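Local coordinates for protein farnesyltransferase, putative (Trypanosoma cruzi, PDB 3WCA) that probably joins two farnesyl diphosphate molecules to make squalene with NAD(P)H and magnesium, the step that leads into lanosterol synthesis, at residues Y32-A37 and E107-E112; V294-D299 and A342-Y347. The protein carries 1 engineered substitution. All coordinates share one frame; numbering follows the deposited sequence.

How the contacts relate
Contact 1 and contact 2 lie on opposite sides of the chain's centre. Their centres are about 39 Å apart, and their nearest atoms are about 21 Å apart. Both segments of contact 1 precede those of contact 2 along the chain, and the contacts share no helix. Contact 1 packs helix 26-38 against helix 105-112, near the bound farnesyl thiodiphosphate ligand and magnesium but not touching them. Contact 2 joins two loops far from these sites. One follows helix 274-294, and the other runs from helix 322-338 to helix 347-362. The modelled chain has helices but no strands. Contact 1 thus joins two early parts of the all-helical fold, and contact 2 joins two late parts.

Contact 1: residues Y32-A37 and E107-E112; sequences YDILQA and ERELLE
Ile34 reaches across to Leu110 and Glu109, and all the packing between 32-37 and 107-112 runs through it. Its CB points at the other helix. Here the backbones come nearest, with Ile34 CA 6.8 Å from Leu110 CA. On one branch from CB, the methyl Ile34 CG2 lies 4.0 Å from Leu110 CD1. The other branch starts with CG1 anti to the backbone N (chi1 -160°). Ile34 CG1 lies 4.1 Å from Leu110 CB, so Leu110 is touched at both root and tip. The two side chains cross at about a right angle. Ile34 CD1 goes further and stops 4.2 Å from Glu109 CD, where the two side chains run alongside in opposite senses. Glu109 is extended, and its carboxylate is held by a salt bridge from OE1 to Arg106 NE. The side chain of Leu110 is about 8 Å from that of Asp68, a magnesium ligand with Glu71 and Asp72. Ile34 also touches Arg106 at the start of helix 105-112 and Leu62 on helix 51-72. Helix 26-38 thus packs on both of these helices.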
loop_
_atom_site.group_PDB
_atom_site.type_symbol
_atom_site.label_atom_id
_atom_site.label_comp_id
_atom_site.label_asym_id
_atom_site.label_seq_id
_atom_site.Cartn_x
_atom_site.Cartn_y
_atom_site.Cartn_z
ATOM N N TYR A 32 -12.951 -7.051 -13.331
ATOM C CA TYR A 32 -11.658 -6.760 -13.927
ATOM C C TYR A 32 -11.695 -5.443 -14.684
ATOM O O TYR A 32 -10.679 -4.761 -14.799
ATOM C CB TYR A 32 -11.234 -7.901 -14.853
ATOM C CG TYR A 32 -10.662 -9.097 -14.122
ATOM C CD1 TYR A 32 -9.428 -9.020 -13.473
ATOM C CD2 TYR A 32 -11.354 -10.305 -14.073
ATOM C CE1 TYR A 32 -8.898 -10.114 -12.792
ATOM C CE2 TYR A 32 -10.830 -11.407 -13.395
ATOM C CZ TYR A 32 -9.605 -11.306 -12.757
ATOM O OH TYR A 32 -9.095 -12.396 -12.091
ATOM N N ASP A 33 -12.868 -5.083 -15.193
ATOM C CA ASP A 33 -13.024 -3.829 -15.921
ATOM C C ASP A 33 -13.030 -2.646 -14.968
ATOM O O ASP A 33 -12.442 -1.603 -15.254
ATOM C CB ASP A 33 -14.323 -3.834 -16.724
ATOM C CG ASP A 33 -14.134 -4.334 -18.138
ATOM O OD1 ASP A 33 -13.399 -5.331 -18.331
ATOM O OD2 ASP A 33 -14.732 -3.734 -19.058
ATOM N N ILE A 34 -13.696 -2.796 -13.830
ATOM C CA ILE A 34 -13.743 -1.698 -12.887
ATOM C C ILE A 34 -12.364 -1.583 -12.248
ATOM O O ILE A 34 -11.887 -0.489 -11.975
ATOM C CB ILE A 34 -14.859 -1.921 -11.822
ATOM C CG1 ILE A 34 -15.232 -0.586 -11.181
ATOM C CG2 ILE A 34 -14.418 -2.905 -10.771
ATOM C CD1 ILE A 34 -15.990 0.343 -12.120
ATOM N N LEU A 35 -11.715 -2.724 -12.041
ATOM C CA LEU A 35 -10.381 -2.754 -11.458
ATOM C C LEU A 35 -9.425 -1.912 -12.296
ATOM O O LEU A 35 -8.645 -1.120 -11.774
ATOM C CB LEU A 35 -9.870 -4.191 -11.412
ATOM C CG LEU A 35 -8.394 -4.348 -11.064
ATOM C CD1 LEU A 35 -8.172 -3.878 -9.650
ATOM C CD2 LEU A 35 -7.965 -5.790 -11.220
ATOM N N GLN A 36 -9.491 -2.099 -13.606
ATOM C CA GLN A 36 -8.635 -1.372 -14.531
ATOM C C GLN A 36 -8.866 0.137 -14.512
ATOM O O GLN A 36 -7.937 0.917 -14.718
ATOM C CB GLN A 36 -8.847 -1.921 -15.941
ATOM C CG GLN A 36 -8.435 -0.992 -17.064
ATOM C CD GLN A 36 -8.468 -1.694 -18.402
ATOM O OE1 GLN A 36 -7.588 -2.506 -18.709
ATOM N NE2 GLN A 36 -9.496 -1.409 -19.200
ATOM N N ALA A 37 -10.107 0.542 -14.263
ATOM C CA ALA A 37 -10.454 1.954 -14.232
ATOM C C ALA A 37 -10.149 2.567 -12.874
ATOM O O ALA A 37 -9.642 3.682 -12.780
ATOM C CB ALA A 37 -11.932 2.126 -14.561
ATOM N N GLU A 107 -15.304 4.828 -9.094
ATOM C CA GLU A 107 -15.485 4.335 -7.735
ATOM C C GLU A 107 -16.977 4.363 -7.425
ATOM O O GLU A 107 -17.536 3.413 -6.880
ATOM C CB GLU A 107 -14.726 5.223 -6.748
ATOM C CG GLU A 107 -13.219 5.041 -6.784
ATOM C CD GLU A 107 -12.475 6.178 -6.110
ATOM O OE1 GLU A 107 -12.934 6.640 -5.041
ATOM O OE2 GLU A 107 -11.427 6.603 -6.646
ATOM N N ARG A 108 -17.613 5.469 -7.792
ATOM C CA ARG A 108 -19.040 5.659 -7.585
ATOM C C ARG A 108 -19.765 4.484 -8.246
ATOM O O ARG A 108 -20.650 3.861 -7.654
ATOM C CB ARG A 108 -19.452 6.990 -8.223
ATOM C CG ARG A 108 -20.806 7.548 -7.826
ATOM C CD ARG A 108 -21.069 8.836 -8.602
ATOM N NE ARG A 108 -22.391 9.406 -8.352
ATOM C CZ ARG A 108 -22.761 9.981 -7.210
ATOM N NH1 ARG A 108 -21.907 10.065 -6.198
ATOM N NH2 ARG A 108 -23.986 10.474 -7.081
ATOM N N GLU A 109 -19.361 4.177 -9.473
ATOM C CA GLU A 109 -19.951 3.083 -10.238
ATOM C C GLU A 109 -19.729 1.731 -9.556
ATOM O O GLU A 109 -20.590 0.852 -9.611
ATOM C CB GLU A 109 -19.342 3.056 -11.638
ATOM C CG GLU A 109 -20.055 2.156 -12.633
ATOM C CD GLU A 109 -19.301 2.068 -13.949
ATOM O OE1 GLU A 109 -18.671 3.075 -14.335
ATOM O OE2 GLU A 109 -19.340 1.003 -14.600
ATOM N N LEU A 110 -18.570 1.568 -8.922
ATOM C CA LEU A 110 -18.247 0.321 -8.231
ATOM C C LEU A 110 -19.299 0.030 -7.165
ATOM O O LEU A 110 -19.788 -1.094 -7.038
ATOM C CB LEU A 110 -16.866 0.417 -7.577
ATOM C CG LEU A 110 -16.438 -0.728 -6.652
ATOM C CD1 LEU A 110 -16.431 -2.047 -7.397
ATOM C CD2 LEU A 110 -15.050 -0.425 -6.098
ATOM N N LEU A 111 -19.652 1.054 -6.404
ATOM C CA LEU A 111 -20.643 0.884 -5.361
ATOM C C LEU A 111 -22.067 0.731 -5.897
ATOM O O LEU A 111 -22.815 -0.099 -5.399
ATOM C CB LEU A 111 -20.558 2.048 -4.373
ATOM C CG LEU A 111 -19.272 2.029 -3.543
ATOM C CD1 LEU A 111 -19.121 3.341 -2.796
ATOM C CD2 LEU A 111 -19.308 0.859 -2.570
ATOM N N GLU A 112 -22.436 1.513 -6.913
ATOM C CA GLU A 112 -23.787 1.434 -7.477
ATOM C C GLU A 112 -24.062 0.090 -8.135
ATOM O O GLU A 112 -25.166 -0.446 -8.031
ATOM C CB GLU A 112 -24.015 2.554 -8.491
ATOM C CG GLU A 112 -23.836 3.943 -7.908
ATOM C CD GLU A 112 -24.015 5.041 -8.933
ATOM O OE1 GLU A 112 -23.483 4.902 -10.052
ATOM O OE2 GLU A 112 -24.677 6.050 -8.616
#

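Contact 2: residues V294-D299 and A342-Y347; sequences VFNNKD and AQDACY
Phe295 and Asn296 both have CG anti to the backbone N, with chi1 177° and -152°, and this brings the Phe295 ring up to Cys346 and the Asn296 amide up to Asp344. Phe295 leaves its backbone at an angle to 342-347, and the far edge of its ring makes the contact. Phe295 CZ lies 3.9 Å from Cys346 SG, and Phe295 CE1 lies 4.2 Å from the same sulfur. SG sits at the ring edge, close to the ring plane, 5.1 Å from the centroid of the Phe295 ring. This is an edge-on sulfur-aromatic contact. One face of the ring is covered from within its own loop by Asn296 CB, 4.0 Å above the ring plane and over its centre.

The loop opens with a type II beta turn from Val294 to Asn297, just where helix 274-294 ends. The turn is closed by Asn297 N to Val294 O at 3.1 Å. An Asx turn follows, with Asp299 N giving a hydrogen bond to Asn297 OD1 at 2.9 Å. The donor stands above the carbonyl plane of that amide.

Asn296 and Asp344 reach out to face each other from their two loops, with amide and carboxylate planes 86° apart. Asn296 OD1 is 3.9 Å from Asp344 OD1, and no hydrogen bond joins the two side chains. Each has other partners. Asn296 ND2 bonds to Arg339 O and Asn296 OD1 accepts from Asn251 ND2, so this amide links helix 243-258 to the chain just after helix 322-338. Asp344 OD2 accepts from the backbone N of Asn341. Phe295 also packs on Val254 and Asn296 on Val247, both of helix 243-258.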
loop_
_atom_site.group_PDB
_atom_site.type_symbol
_atom_site.label_atom_id
_atom_site.label_comp_id
_atom_site.label_asym_id
_atom_site.label_seq_id
_atom_site.Cartn_x
_atom_site.Cartn_y
_atom_site.Cartn_z
ATOM N N VAL A 294 12.438 9.921 -4.024
ATOM C CA VAL A 294 11.905 10.980 -3.181
ATOM C C VAL A 294 12.863 11.391 -2.084
ATOM O O VAL A 294 12.765 12.494 -1.559
ATOM C CB VAL A 294 10.560 10.604 -2.502
ATOM C CG1 VAL A 294 9.521 10.260 -3.550
ATOM C CG2 VAL A 294 10.770 9.467 -1.517
ATOM N N PHE A 295 13.779 10.505 -1.727
ATOM C CA PHE A 295 14.720 10.807 -0.671
ATOM C C PHE A 295 15.554 12.055 -0.964
ATOM O O PHE A 295 16.117 12.189 -2.038
ATOM C CB PHE A 295 15.654 9.619 -0.445
ATOM C CG PHE A 295 16.709 9.872 0.597
ATOM C CD1 PHE A 295 16.354 10.182 1.906
ATOM C CD2 PHE A 295 18.061 9.801 0.268
ATOM C CE1 PHE A 295 17.336 10.421 2.879
ATOM C CE2 PHE A 295 19.050 10.037 1.224
ATOM C CZ PHE A 295 18.688 10.349 2.538
ATOM N N ASN A 296 15.624 12.958 0.013
ATOM C CA ASN A 296 16.414 14.175 -0.104
ATOM C C ASN A 296 16.053 14.954 -1.365
ATOM O O ASN A 296 16.890 15.657 -1.917
ATOM C CB ASN A 296 17.905 13.802 -0.113
ATOM C CG ASN A 296 18.802 14.912 0.431
ATOM O OD1 ASN A 296 18.396 15.690 1.279
ATOM N ND2 ASN A 296 20.035 14.966 -0.048
ATOM N N ASN A 297 14.800 14.839 -1.805
ATOM C CA ASN A 297 14.337 15.517 -3.018
ATOM C C ASN A 297 13.306 16.575 -2.678
ATOM O O ASN A 297 12.171 16.247 -2.352
ATOM C CB ASN A 297 13.713 14.498 -3.985
ATOM C CG ASN A 297 13.343 15.110 -5.331
ATOM O OD1 ASN A 297 13.378 16.331 -5.509
ATOM N ND2 ASN A 297 12.977 14.255 -6.290
ATOM N N LYS A 298 13.678 17.847 -2.778
ATOM C CA LYS A 298 12.735 18.898 -2.424
ATOM C C LYS A 298 11.569 19.076 -3.401
ATOM O O LYS A 298 10.611 19.792 -3.111
ATOM C CB LYS A 298 13.483 20.228 -2.195
ATOM C CG LYS A 298 13.453 21.216 -3.326
ATOM C CD LYS A 298 14.473 20.896 -4.388
ATOM C CE LYS A 298 14.557 22.044 -5.381
ATOM N NZ LYS A 298 14.924 23.314 -4.701
ATOM N N ASP A 299 11.637 18.402 -4.542
ATOM C CA ASP A 299 10.572 18.484 -5.537
ATOM C C ASP A 299 9.317 17.830 -4.988
ATOM O O ASP A 299 8.210 18.110 -5.433
ATOM C CB ASP A 299 10.975 17.777 -6.837
ATOM C CG ASP A 299 12.036 18.537 -7.619
ATOM O OD1 ASP A 299 12.134 19.765 -7.432
ATOM O OD2 ASP A 299 12.756 17.913 -8.434
ATOM N N ALA A 342 27.329 13.879 4.408
ATOM C CA ALA A 342 27.646 13.784 5.827
ATOM C C ALA A 342 27.085 15.004 6.556
ATOM O O ALA A 342 27.009 15.030 7.787
ATOM C CB ALA A 342 29.156 13.700 6.018
ATOM N N GLN A 343 26.692 16.011 5.775
ATOM C CA GLN A 343 26.126 17.256 6.298
ATOM C C GLN A 343 24.712 17.047 6.826
ATOM O O GLN A 343 24.355 17.552 7.890
ATOM C CB GLN A 343 26.083 18.326 5.198
ATOM C CG GLN A 343 25.365 17.870 3.926
ATOM C CD GLN A 343 24.389 18.900 3.371
ATOM O OE1 GLN A 343 23.430 19.289 4.042
ATOM N NE2 GLN A 343 24.627 19.337 2.137
ATOM N N ASP A 344 23.915 16.303 6.065
ATOM C CA ASP A 344 22.528 16.023 6.419
ATOM C C ASP A 344 22.367 15.436 7.821
ATOM O O ASP A 344 23.161 14.598 8.257
ATOM C CB ASP A 344 21.918 15.081 5.375
ATOM C CG ASP A 344 21.940 15.672 3.970
ATOM O OD1 ASP A 344 21.238 16.678 3.730
ATOM O OD2 ASP A 344 22.662 15.133 3.105
ATOM N N ALA A 345 21.331 15.889 8.523
ATOM C CA ALA A 345 21.048 15.429 9.881
ATOM C C ALA A 345 20.469 14.018 9.894
ATOM O O ALA A 345 19.892 13.584 10.893
ATOM C CB ALA A 345 20.081 16.392 10.564
ATOM N N CYS A 346 20.631 13.308 8.781
ATOM C CA CYS A 346 20.125 11.945 8.658
ATOM C C CYS A 346 21.238 10.953 8.318
ATOM O O CYS A 346 21.177 9.788 8.712
ATOM C CB CYS A 346 19.044 11.881 7.574
ATOM S SG CYS A 346 19.658 12.099 5.883
ATOM N N TYR A 347 22.249 11.427 7.589
ATOM C CA TYR A 347 23.378 10.598 7.168
ATOM C C TYR A 347 23.684 9.455 8.129
ATOM O O TYR A 347 24.002 8.344 7.706
ATOM C CB TYR A 347 24.632 11.458 6.990
ATOM C CG TYR A 347 25.781 10.713 6.345
ATOM C CD1 TYR A 347 25.629 10.109 5.097
ATOM C CD2 TYR A 347 27.020 10.611 6.980
ATOM C CE1 TYR A 347 26.677 9.420 4.495
ATOM C CE2 TYR A 347 28.080 9.923 6.385
ATOM C CZ TYR A 347 27.899 9.330 5.143
ATOM O OH TYR A 347 28.934 8.647 4.550
#